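PDB 4KRR: Wnt inhibitor of Dorsal protein, which probably binds Frizzled receptors as a secreted Wnt ligand and signals through them to the nucleus, here represented by its N-terminal domain and linker. Local coordinates for residues S50-D55 / Q198-Y203; L70-A75 / C93-T98; I173-A178 / S193-Q198. All coordinates share one frame; numbering follows the deposited sequence.

Contact 1: S50-D55 / Q198-Y203; sequences SPNRED and QDSPNY
Glu54 and Tyr203 reach for each other from opposite directions, carboxylate and ring planes nearly perpendicular at 83°. OE1 of Glu54 lies at the edge of the ring and accepts from Tyr203 OH at 2.5 Å, the hydroxyl coming from above the carboxylate plane. Ser200 OG lies 2.4 Å from the same Glu54 OE1, closer than a normal hydrogen bond, so the exact separation is doubtful. A bend in the Glu54 chain, chi2 72°, turns the acid toward both hydroxyls, while its OE2 is hydrogen-bonded to Tyr169 OH. Asn52 CB packs against Gln198 O, 3.3 Å away. As N-cap of helix 53-75, Asn52 forms a capping box with Asp55: its OD1 accepts from Asp55 N at 2.9 Å, and its own N donates to Asp55 OD2. Its ND2 donates to two waters, one bound to Tyr203 OH and the other to Asp199 O; a third water links Arg53 N, Gln198 O and Ser200 OG. Gln198 NE2 gives an in-plane N-H to Ser50 OG, 2.7 Å away, and Gln198 N donates to Pro51 O almost in line (178°). Hydroxyls gathered round Glu54 would be expected to favour its ionised form. Polar groups and water thus join the helix start to residues 198-203, near the end of the modelled chain.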
# COMPACT_ATOMS: atom_id res chain seq x y z
N SER A 50 16.83 -8.16 8.57
CA SER A 50 16.99 -6.99 9.42
C SER A 50 16.82 -5.71 8.61
O SER A 50 17.80 -5.02 8.33
CB SER A 50 18.36 -7.01 10.11
OG SER A 50 18.50 -5.91 10.99
N PRO A 51 15.57 -5.38 8.25
CA PRO A 51 15.31 -4.22 7.39
C PRO A 51 15.54 -2.90 8.11
O PRO A 51 15.23 -2.78 9.30
CB PRO A 51 13.83 -4.38 7.04
CG PRO A 51 13.26 -5.12 8.20
CD PRO A 51 14.33 -6.06 8.65
N ASN A 52 16.08 -1.92 7.39
CA ASN A 52 16.17 -0.56 7.91
C ASN A 52 14.91 0.22 7.57
O ASN A 52 14.02 -0.30 6.89
CB ASN A 52 17.44 0.15 7.42
CG ASN A 52 17.51 0.27 5.90
OD1 ASN A 52 16.51 0.56 5.24
ND2 ASN A 52 18.70 0.06 5.35
N ARG A 53 14.84 1.47 8.03
CA ARG A 53 13.65 2.29 7.86
C ARG A 53 13.26 2.48 6.40
O ARG A 53 12.07 2.51 6.06
CB ARG A 53 13.83 3.65 8.54
CG ARG A 53 12.52 4.36 8.86
CD ARG A 53 12.74 5.80 9.27
NE ARG A 53 13.45 5.93 10.54
CZ ARG A 53 12.88 6.32 11.68
NH1 ARG A 53 11.59 6.63 11.71
NH2 ARG A 53 13.61 6.41 12.79
N GLU A 54 14.25 2.59 5.52
CA GLU A 54 13.97 2.76 4.10
C GLU A 54 13.47 1.47 3.45
O GLU A 54 12.63 1.52 2.55
CB GLU A 54 15.19 3.31 3.35
CG GLU A 54 15.53 4.76 3.71
CD GLU A 54 16.12 4.88 5.10
OE1 GLU A 54 17.02 4.08 5.42
OE2 GLU A 54 15.67 5.76 5.87
N ASP A 55 13.98 0.33 3.90
CA ASP A 55 13.50 -0.97 3.44
C ASP A 55 12.01 -1.09 3.75
O ASP A 55 11.22 -1.55 2.93
CB ASP A 55 14.24 -2.12 4.13
CG ASP A 55 15.70 -2.21 3.72
OD1 ASP A 55 15.99 -2.11 2.51
OD2 ASP A 55 16.55 -2.38 4.62
N GLN A 198 17.24 -2.40 11.64
CA GLN A 198 18.61 -1.98 11.37
C GLN A 198 18.73 -0.47 11.20
O GLN A 198 17.80 0.19 10.73
CB GLN A 198 19.14 -2.67 10.12
CG GLN A 198 20.63 -2.49 9.88
CD GLN A 198 21.47 -3.45 10.70
OE1 GLN A 198 22.67 -3.26 10.87
NE2 GLN A 198 20.83 -4.51 11.20
N ASP A 199 19.88 0.07 11.59
CA ASP A 199 20.19 1.47 11.32
C ASP A 199 20.39 1.67 9.82
O ASP A 199 20.71 0.73 9.09
CB ASP A 199 21.46 1.90 12.07
CG ASP A 199 21.20 2.18 13.53
OD1 ASP A 199 20.03 2.37 13.90
OD2 ASP A 199 22.18 2.22 14.31
N SER A 200 20.18 2.90 9.37
CA SER A 200 20.40 3.24 7.98
C SER A 200 21.84 3.67 7.77
O SER A 200 22.44 4.29 8.64
CB SER A 200 19.44 4.35 7.54
OG SER A 200 18.10 3.91 7.61
N PRO A 201 22.41 3.32 6.60
CA PRO A 201 23.78 3.73 6.26
C PRO A 201 23.83 5.22 5.91
O PRO A 201 22.78 5.85 5.80
CB PRO A 201 24.09 2.89 5.03
CG PRO A 201 22.76 2.65 4.40
CD PRO A 201 21.80 2.50 5.54
N ASN A 202 25.03 5.76 5.75
CA ASN A 202 25.19 7.15 5.33
C ASN A 202 24.98 7.27 3.83
O ASN A 202 25.85 6.90 3.04
CB ASN A 202 26.57 7.67 5.72
N TYR A 203 23.83 7.81 3.43
CA TYR A 203 23.47 7.93 2.02
C TYR A 203 24.22 9.04 1.28
O TYR A 203 23.80 9.46 0.20
CB TYR A 203 21.96 8.12 1.86
CG TYR A 203 21.12 6.95 2.35
CD1 TYR A 203 21.11 5.74 1.66
CD2 TYR A 203 20.31 7.07 3.47
CE1 TYR A 203 20.34 4.68 2.10
CE2 TYR A 203 19.53 6.01 3.91
CZ TYR A 203 19.55 4.82 3.22
OH TYR A 203 18.78 3.77 3.66
O HOH W 1 18.87 1.37 2.34
O HOH W 2 21.09 -0.90 6.85
O HOH W 3 16.91 2.55 9.58

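Contact 2: L70-A75 / C93-T98; sequences LTKDCA and CAHEPT. With NA (sodium ion), chain F.
Apolar packing carries most of this contact, as His95 lies against the last turn and a half of helix 53-75. Its imidazole is bordered by three residues of the helix. Ala75 CB comes to 3.4 Å from His95 CD2, Thr71 CG2 meets the root of the side chain at His95 CB, 3.7 Å away, and Lys72 passes CE1 with its backbone and the base of its chain. Lys72 CA makes an off-centre CH-pi contact with the ring, 4.2 Å from the centroid. The Lys72 and His95 side chains lie side by side and point the same way. Thr71 divides its two branches: OG1 stands beside the backbone N (chi1 -56°), which leaves CG2 anti to it. The methyl packs on the backbone at Glu96 and Pro97, while OG1 passes Pro97 CA and bonds to Val67 O of its own helix. Cys93 CB sits 3.3 Å from Ala75 O.

Polar links across the pair run through solvent. One water donates to Thr71 O at 2.5 Å and accepts from Glu96 N at 3.0 Å, joining the last turns of helix 53-75 to the N-cap residue of helix 97-107.

Covalent and metal bonds tie each segment to the intervening loop: Cys93 is disulfide-bonded to Cys84, and Cys74 to Cys82. The carbonyl oxygen of Cys74 binds the sodium ion at 2.7 Å, in a site completed by Ile79 O and by Cys82.

His95 is also backbone hydrogen-bonded to Ala153 of strand 149-155. The end of one helix is thus packed on the residues that lead into the next, with a disulfide-bonded loop between them, in keeping with the cysteine-rich, largely helical N-terminal domain of Wnt proteins.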
# COMPACT_ATOMS: atom_id res chain seq x y z
N LEU A 70 -5.19 -3.25 -7.30
CA LEU A 70 -6.03 -4.44 -7.35
C LEU A 70 -7.46 -4.14 -6.91
O LEU A 70 -8.42 -4.61 -7.52
CB LEU A 70 -5.43 -5.56 -6.49
CG LEU A 70 -6.25 -6.85 -6.40
CD1 LEU A 70 -6.47 -7.45 -7.78
CD2 LEU A 70 -5.57 -7.86 -5.48
N THR A 71 -7.59 -3.37 -5.84
CA THR A 71 -8.90 -2.97 -5.34
C THR A 71 -9.66 -2.15 -6.38
O THR A 71 -10.84 -2.40 -6.64
CB THR A 71 -8.78 -2.13 -4.05
OG1 THR A 71 -8.03 -2.87 -3.07
CG2 THR A 71 -10.15 -1.79 -3.49
N LYS A 72 -8.97 -1.18 -6.96
CA LYS A 72 -9.58 -0.27 -7.93
C LYS A 72 -9.98 -0.99 -9.21
O LYS A 72 -11.09 -0.82 -9.71
CB LYS A 72 -8.64 0.89 -8.24
CG LYS A 72 -9.25 1.98 -9.11
CD LYS A 72 -8.30 3.16 -9.26
CE LYS A 72 -8.95 4.30 -10.04
NZ LYS A 72 -8.04 5.46 -10.19
N ASP A 73 -9.07 -1.80 -9.73
CA ASP A 73 -9.32 -2.53 -10.98
C ASP A 73 -10.44 -3.55 -10.83
O ASP A 73 -11.19 -3.79 -11.78
CB ASP A 73 -8.04 -3.20 -11.47
CG ASP A 73 -7.05 -2.21 -12.04
OD1 ASP A 73 -7.12 -1.02 -11.66
OD2 ASP A 73 -6.19 -2.61 -12.85
N CYS A 74 -10.56 -4.16 -9.65
CA CYS A 74 -11.64 -5.09 -9.38
C CYS A 74 -12.99 -4.39 -9.44
O CYS A 74 -13.94 -4.88 -10.04
CB CYS A 74 -11.46 -5.76 -8.01
SG CYS A 74 -10.28 -7.13 -7.99
N ALA A 75 -13.05 -3.22 -8.81
CA ALA A 75 -14.28 -2.42 -8.79
C ALA A 75 -14.63 -1.94 -10.19
O ALA A 75 -15.80 -1.82 -10.54
CB ALA A 75 -14.13 -1.25 -7.84
N CYS A 93 -19.67 0.48 -8.49
CA CYS A 93 -19.18 -0.63 -7.67
C CYS A 93 -18.26 -0.16 -6.55
O CYS A 93 -17.23 0.47 -6.79
CB CYS A 93 -18.45 -1.65 -8.55
SG CYS A 93 -17.89 -3.12 -7.66
N ALA A 94 -18.63 -0.47 -5.31
CA ALA A 94 -17.86 -0.05 -4.15
C ALA A 94 -16.55 -0.81 -4.03
O ALA A 94 -16.48 -2.01 -4.31
CB ALA A 94 -18.68 -0.23 -2.88
N HIS A 95 -15.50 -0.11 -3.63
CA HIS A 95 -14.19 -0.72 -3.46
C HIS A 95 -14.20 -1.70 -2.30
O HIS A 95 -14.88 -1.49 -1.30
CB HIS A 95 -13.11 0.34 -3.27
CG HIS A 95 -12.77 1.08 -4.52
ND1 HIS A 95 -11.56 1.72 -4.70
CD2 HIS A 95 -13.47 1.29 -5.65
CE1 HIS A 95 -11.54 2.29 -5.89
NE2 HIS A 95 -12.69 2.05 -6.49
N GLU A 96 -13.44 -2.79 -2.45
CA GLU A 96 -13.34 -3.82 -1.42
C GLU A 96 -11.88 -4.12 -1.12
O GLU A 96 -11.35 -5.14 -1.56
CB GLU A 96 -14.06 -5.09 -1.87
CG GLU A 96 -15.56 -4.91 -2.10
CD GLU A 96 -16.21 -6.11 -2.76
OE1 GLU A 96 -15.86 -6.41 -3.93
OE2 GLU A 96 -17.07 -6.75 -2.13
N PRO A 97 -11.22 -3.23 -0.36
CA PRO A 97 -9.79 -3.37 -0.06
C PRO A 97 -9.47 -4.63 0.75
O PRO A 97 -8.40 -5.20 0.58
CB PRO A 97 -9.48 -2.11 0.77
CG PRO A 97 -10.79 -1.67 1.32
CD PRO A 97 -11.81 -2.04 0.28
N THR A 98 -10.39 -5.05 1.61
CA THR A 98 -10.19 -6.25 2.41
C THR A 98 -10.09 -7.50 1.54
O THR A 98 -9.24 -8.36 1.78
CB THR A 98 -11.30 -6.42 3.47
OG1 THR A 98 -11.27 -5.30 4.36
CG2 THR A 98 -11.09 -7.70 4.27
NA NA F . -13.30 -6.68 -11.93
O HOH W 4 -12.46 -3.60 -5.14

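Contact 3: I173-A178 / S193-Q198; sequences IQLEGA and SLVFMQ
A short two-stranded parallel sheet pairs residues 173-174, just after helix 158-170, with residues 195-196. Ile173 lies beside Val195 and Gln174 beside Phe196. Three backbone bonds hold the register: Ile173 N to Leu194 O (2.9 Å), Phe196 N to Ile173 O (3.0 Å) and Leu175 N to Phe196 O (2.8 Å). On the face bearing Gln174 and Phe196, the extended glutamine chain crosses the aromatic ring. Gln174 CB lies over the ring face, 3.9 Å from the centroid in a CH-pi contact, and CD comes within 3.4 Å of Phe196 CE2, the amide plane inclined 32° to the ring. Phe196 has chi1 66°, its CG between the backbone N and the carbonyl carbon, which brings the ring back under its neighbour. The Gln174 amide then bonds to Asp199, with a weak second bond from NE2 to Met197 O. Among the aliphatic contacts, Leu175 CD1 packs on Val195 CB at 3.8 Å, and Ile173 CD1 touches Ser193 CB. Met197 bends at chi3, which brings its CE against Ala178, 3.4 Å from Ala178 O. Val195 continues onto helix 113-127 and Phe196 onto helix 53-75. The backbone ladder thus sets the strand alignment, while the glutamine joins both chemistries, its CB over one face of the aromatic ring and its amide held by a carboxylate.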
# COMPACT_ATOMS: atom_id res chain seq x y z
N ILE A 173 9.06 2.64 14.57
CA ILE A 173 9.71 2.20 15.80
C ILE A 173 10.86 1.25 15.50
O ILE A 173 10.70 0.27 14.77
CB ILE A 173 8.72 1.48 16.73
CG1 ILE A 173 7.48 2.35 16.97
CG2 ILE A 173 9.40 1.12 18.05
CD1 ILE A 173 6.40 1.65 17.77
N GLN A 174 12.02 1.54 16.08
CA GLN A 174 13.17 0.65 15.91
C GLN A 174 13.16 -0.45 16.96
O GLN A 174 12.95 -0.19 18.15
CB GLN A 174 14.48 1.43 15.96
CG GLN A 174 15.69 0.59 15.59
CD GLN A 174 16.92 1.43 15.29
OE1 GLN A 174 16.92 2.64 15.51
NE2 GLN A 174 17.97 0.79 14.80
N LEU A 175 13.40 -1.67 16.52
CA LEU A 175 13.38 -2.83 17.40
C LEU A 175 14.80 -3.32 17.66
O LEU A 175 15.62 -3.37 16.75
CB LEU A 175 12.54 -3.95 16.80
CG LEU A 175 11.11 -3.60 16.41
CD1 LEU A 175 10.41 -4.82 15.82
CD2 LEU A 175 10.34 -3.06 17.61
N GLU A 176 15.07 -3.69 18.90
CA GLU A 176 16.36 -4.25 19.26
C GLU A 176 16.19 -5.66 19.82
O GLU A 176 15.34 -5.89 20.69
CB GLU A 176 17.07 -3.35 20.28
CG GLU A 176 18.46 -3.81 20.65
CD GLU A 176 19.15 -2.86 21.61
OE1 GLU A 176 18.56 -1.80 21.92
OE2 GLU A 176 20.27 -3.17 22.05
N GLY A 177 16.98 -6.60 19.32
CA GLY A 177 16.90 -7.98 19.76
C GLY A 177 15.73 -8.72 19.13
O GLY A 177 15.33 -9.79 19.60
N ALA A 178 15.16 -8.14 18.08
CA ALA A 178 14.02 -8.75 17.40
C ALA A 178 14.46 -9.88 16.47
O ALA A 178 15.57 -9.86 15.93
CB ALA A 178 13.24 -7.70 16.63
N SER A 193 1.72 1.60 13.66
CA SER A 193 3.15 1.88 13.72
C SER A 193 3.95 0.88 12.90
O SER A 193 3.85 -0.33 13.12
CB SER A 193 3.64 1.88 15.17
OG SER A 193 3.03 2.91 15.93
N LEU A 194 4.73 1.38 11.96
CA LEU A 194 5.67 0.55 11.22
C LEU A 194 6.88 0.28 12.11
O LEU A 194 7.22 1.09 12.97
CB LEU A 194 6.12 1.24 9.94
CG LEU A 194 5.06 1.47 8.85
CD1 LEU A 194 5.60 2.41 7.78
CD2 LEU A 194 4.64 0.14 8.24
N VAL A 195 7.53 -0.86 11.90
CA VAL A 195 8.72 -1.19 12.67
C VAL A 195 9.90 -1.51 11.76
O VAL A 195 9.73 -2.02 10.65
CB VAL A 195 8.48 -2.37 13.63
CG1 VAL A 195 7.42 -2.01 14.67
CG2 VAL A 195 8.07 -3.62 12.87
N PHE A 196 11.11 -1.20 12.23
CA PHE A 196 12.33 -1.59 11.55
C PHE A 196 13.35 -2.05 12.58
O PHE A 196 13.14 -1.88 13.78
CB PHE A 196 12.88 -0.45 10.68
CG PHE A 196 13.36 0.74 11.46
CD1 PHE A 196 12.45 1.68 11.93
CD2 PHE A 196 14.71 0.94 11.70
CE1 PHE A 196 12.89 2.79 12.64
CE2 PHE A 196 15.15 2.04 12.40
CZ PHE A 196 14.24 2.97 12.87
N MET A 197 14.45 -2.62 12.11
CA MET A 197 15.42 -3.24 13.01
C MET A 197 16.82 -2.65 12.87
O MET A 197 17.51 -2.41 13.87
CB MET A 197 15.45 -4.75 12.79
CG MET A 197 14.12 -5.43 13.10
SD MET A 197 13.97 -7.10 12.43
CE MET A 197 15.39 -7.90 13.18
N GLN A 198 17.24 -2.40 11.64
CA GLN A 198 18.61 -1.98 11.37
C GLN A 198 18.73 -0.47 11.20
O GLN A 198 17.80 0.19 10.73
CB GLN A 198 19.14 -2.67 10.12
CG GLN A 198 20.63 -2.49 9.88
CD GLN A 198 21.47 -3.45 10.70
OE1 GLN A 198 22.67 -3.26 10.87
NE2 GLN A 198 20.83 -4.51 11.20

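In the fold
Contacts 1 and 3 are neighbours, about 11 Å between centres, and share Gln198; contact 2 lies on the other side of the chain's centre, its own centre about 33 Å from that of contact 1 and about 32 Å from that of contact 3. Helix 53-75 spans the distance, with its start in contact 1 and its end in contact 2. Contact 1 is a surface contact of hydroxyls, carboxylate and water. Contacts 2 and 3 are partly buried: the former relies on apolar packing near disulfides and sodium, the latter on strand bonds and an aromatic ring. Pro51 O accepts from Met197 N and packs on Phe196 CB, so the helix start and the small sheet form one continuous region.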